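Side-chain contact in intron-associated endonuclease 1 (PDB 1MK0), which probably cleaves DNA as the catalytic domain of I-TevI, a GIY-YIG intron-homing endonuclease of bacteriophage T4: residues E25-W28 and K29-F32. The protein carries 1 engineered substitution. Residues are numbered along the deposited sequence; the frame is centred on the assembly and turned at random.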
ATOM      1  N   GLU A  25      -2.300 -11.132  -2.106  1.00 15.93           N
ATOM      2  CA  GLU A  25      -2.415 -11.282  -3.553  1.00 16.77           C
ATOM      3  C   GLU A  25      -3.631 -10.584  -4.154  1.00 14.97           C
ATOM      4  O   GLU A  25      -3.518  -9.883  -5.159  1.00 14.77           O
ATOM      5  CB  GLU A  25      -2.443 -12.766  -3.923  1.00 20.84           C
ATOM      6  CG  GLU A  25      -1.767 -13.085  -5.246  1.00 28.22           C
ATOM      7  CD  GLU A  25      -0.277 -12.774  -5.226  1.00 30.06           C
ATOM      8  OE1 GLU A  25       0.444 -13.355  -4.387  1.00 33.32           O
ATOM      9  OE2 GLU A  25       0.175 -11.949  -6.048  1.00 32.74           O
ATOM     10  N   LYS A  26      -4.790 -10.776  -3.538  1.00 13.79           N
ATOM     11  CA  LYS A  26      -6.009 -10.161  -4.044  1.00 12.78           C
ATOM     12  C   LYS A  26      -6.028  -8.656  -3.836  1.00 11.39           C
ATOM     13  O   LYS A  26      -6.519  -7.916  -4.689  1.00 12.10           O
ATOM     14  CB  LYS A  26      -7.228 -10.817  -3.401  1.00 14.82           C
ATOM     15  CG  LYS A  26      -7.416 -12.243  -3.884  1.00 17.97           C
ATOM     16  CD  LYS A  26      -8.579 -12.938  -3.223  1.00 19.70           C
ATOM     17  CE  LYS A  26      -8.734 -14.333  -3.805  1.00 23.32           C
ATOM     18  NZ  LYS A  26      -9.809 -15.105  -3.143  1.00 24.45           N
ATOM     19  N   ARG A  27      -5.484  -8.193  -2.716  1.00 11.03           N
ATOM     20  CA  ARG A  27      -5.465  -6.757  -2.464  1.00  9.92           C
ATOM     21  C   ARG A  27      -4.595  -6.061  -3.504  1.00  9.97           C
ATOM     22  O   ARG A  27      -4.951  -4.996  -4.010  1.00 10.88           O
ATOM     23  CB  ARG A  27      -4.921  -6.444  -1.066  1.00  8.99           C
ATOM     24  CG  ARG A  27      -4.987  -4.957  -0.720  1.00  9.28           C
ATOM     25  CD  ARG A  27      -6.433  -4.513  -0.565  1.00  9.81           C
ATOM     26  NE  ARG A  27      -6.604  -3.063  -0.466  1.00 11.70           N
ATOM     27  CZ  ARG A  27      -6.700  -2.240  -1.506  1.00 10.73           C
ATOM     28  NH1 ARG A  27      -6.633  -2.710  -2.747  1.00 11.48           N
ATOM     29  NH2 ARG A  27      -6.913  -0.947  -1.304  1.00 12.98           N
ATOM     30  N   TRP A  28      -3.453  -6.667  -3.816  1.00 11.29           N
ATOM     31  CA  TRP A  28      -2.535  -6.095  -4.791  1.00 11.74           C
ATOM     32  C   TRP A  28      -3.170  -6.058  -6.174  1.00 11.64           C
ATOM     33  O   TRP A  28      -2.993  -5.096  -6.916  1.00 10.50           O
ATOM     34  CB  TRP A  28      -1.225  -6.889  -4.830  1.00 12.03           C
ATOM     35  CG  TRP A  28      -0.464  -6.861  -3.533  1.00 11.80           C
ATOM     36  CD1 TRP A  28      -0.536  -5.905  -2.560  1.00 12.85           C
ATOM     37  CD2 TRP A  28       0.508  -7.815  -3.086  1.00 12.03           C
ATOM     38  NE1 TRP A  28       0.327  -6.206  -1.533  1.00 12.77           N
ATOM     39  CE2 TRP A  28       0.981  -7.372  -1.828  1.00 13.05           C
ATOM     40  CE3 TRP A  28       1.026  -9.000  -3.623  1.00 13.33           C
ATOM     41  CZ2 TRP A  28       1.947  -8.075  -1.101  1.00 13.93           C
ATOM     42  CZ3 TRP A  28       1.988  -9.699  -2.899  1.00 14.84           C
ATOM     43  CH2 TRP A  28       2.438  -9.233  -1.651  1.00 15.37           C
ATOM     44  N   LYS A  29      -3.904  -7.111  -6.519  1.00 11.57           N
ATOM     45  CA  LYS A  29      -4.568  -7.164  -7.811  1.00 12.73           C
ATOM     46  C   LYS A  29      -5.580  -6.037  -7.883  1.00 11.55           C
ATOM     47  O   LYS A  29      -5.720  -5.379  -8.914  1.00 12.58           O
ATOM     48  CB  LYS A  29      -5.281  -8.507  -8.003  1.00 14.55           C
ATOM     49  CG  LYS A  29      -4.345  -9.680  -8.231  1.00 21.74           C
ATOM     50  CD  LYS A  29      -5.121 -10.930  -8.609  1.00 25.12           C
ATOM     51  CE  LYS A  29      -4.189 -12.083  -8.945  1.00 27.71           C
ATOM     52  NZ  LYS A  29      -4.940 -13.278  -9.430  1.00 30.40           N
ATOM     53  N   ARG A  30      -6.277  -5.805  -6.774  1.00 11.44           N
ATOM     54  CA  ARG A  30      -7.284  -4.750  -6.729  1.00 10.49           C
ATOM     55  C   ARG A  30      -6.668  -3.367  -6.904  1.00 11.06           C
ATOM     56  O   ARG A  30      -7.253  -2.499  -7.549  1.00 10.81           O
ATOM     57  CB  ARG A  30      -8.068  -4.805  -5.415  1.00 10.71           C
ATOM     58  CG  ARG A  30      -9.088  -3.682  -5.270  1.00 12.87           C
ATOM     59  CD  ARG A  30     -10.274  -4.120  -4.430  1.00 13.35           C
ATOM     60  NE  ARG A  30      -9.910  -4.447  -3.057  1.00 14.53           N
ATOM     61  CZ  ARG A  30      -9.942  -3.586  -2.045  1.00 17.00           C
ATOM     62  NH1 ARG A  30     -10.321  -2.331  -2.246  1.00 17.10           N
ATOM     63  NH2 ARG A  30      -9.608  -3.986  -0.824  1.00 18.16           N
ATOM     64  N   HIS A  31      -5.487  -3.163  -6.329  1.00 10.43           N
ATOM     65  CA  HIS A  31      -4.805  -1.879  -6.451  1.00  9.12           C
ATOM     66  C   HIS A  31      -4.547  -1.524  -7.904  1.00 10.09           C
ATOM     67  O   HIS A  31      -4.803  -0.403  -8.331  1.00  9.57           O
ATOM     68  CB  HIS A  31      -3.460  -1.909  -5.728  1.00 10.88           C
ATOM     69  CG  HIS A  31      -3.548  -1.593  -4.271  1.00  9.99           C
ATOM     70  ND1 HIS A  31      -3.992  -0.376  -3.802  1.00 10.44           N
ATOM     71  CD2 HIS A  31      -3.224  -2.324  -3.178  1.00  8.95           C
ATOM     72  CE1 HIS A  31      -3.933  -0.368  -2.482  1.00 10.49           C
ATOM     73  NE2 HIS A  31      -3.471  -1.538  -2.079  1.00  9.07           N
ATOM     74  N   PHE A  32      -4.026  -2.479  -8.662  1.00 10.40           N
ATOM     75  CA  PHE A  32      -3.720  -2.212 -10.054  1.00 10.95           C
ATOM     76  C   PHE A  32      -4.954  -2.116 -10.937  1.00 10.58           C
ATOM     77  O   PHE A  32      -4.949  -1.381 -11.920  1.00 11.65           O
ATOM     78  CB  PHE A  32      -2.708  -3.241 -10.558  1.00 11.98           C
ATOM     79  CG  PHE A  32      -1.389  -3.164  -9.839  1.00 13.65           C
ATOM     80  CD1 PHE A  32      -0.629  -1.999  -9.885  1.00 14.69           C
ATOM     81  CD2 PHE A  32      -0.934  -4.228  -9.071  1.00 16.63           C
ATOM     82  CE1 PHE A  32       0.566  -1.894  -9.170  1.00 14.68           C
ATOM     83  CE2 PHE A  32       0.259  -4.136  -8.352  1.00 18.26           C
ATOM     84  CZ  PHE A  32       1.009  -2.965  -8.400  1.00 17.38           C
TER
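Three flat groups form one pile where the guanidinium of Arg27 slots between the imidazole of His31 and the guanidinium of Arg30, all on helix 24-37 of the GIY-YIG catalytic domain. The case illustrates how i to i+3 and i to i+4 spacing can stack planar groups along a single helix. Arg27 sends CG anti to its main-chain nitrogen (chi1 -175°) and bends at the next bond, which swings its plane across the His31 ring; the centres lie 3.6 Å apart. On the buried side this stack is tight: Arg27 CZ sits 3.4 Å from His31 NE2, while that nitrogen is hydrogen-bonded to Tyr6 OH and ND1 to His40, bonds that fix the imidazole's rotation. The outer layer is Arg30, its guanidinium 13° from parallel to that of Arg27; Arg30 NH2 lies over the rim, 3.2 Å from Arg27 NE, two donors that stack without hydrogen-bonding. Arg27 NH2 also hydrogen-bonds a citrate, probably from the crystallisation liquor; an anion there may offset charge on the pair and would be consistent with a surface that meets DNA phosphates. Farther round, Trp28 and Phe32 turn to strand 56-63, and Phe32 CD2 comes 3.1 Å from Trp28 O. The solvent side is looser: Lys29 runs out extended past the Glu25 carbonyl, and NZ stays 6.3 Å from Glu25 OE2. The two residues meet instead at that carbonyl: Lys29 N donates to Glu25 O at 3.1 Å, and Lys29 CG lies 3.2 Å from the same Glu25 O.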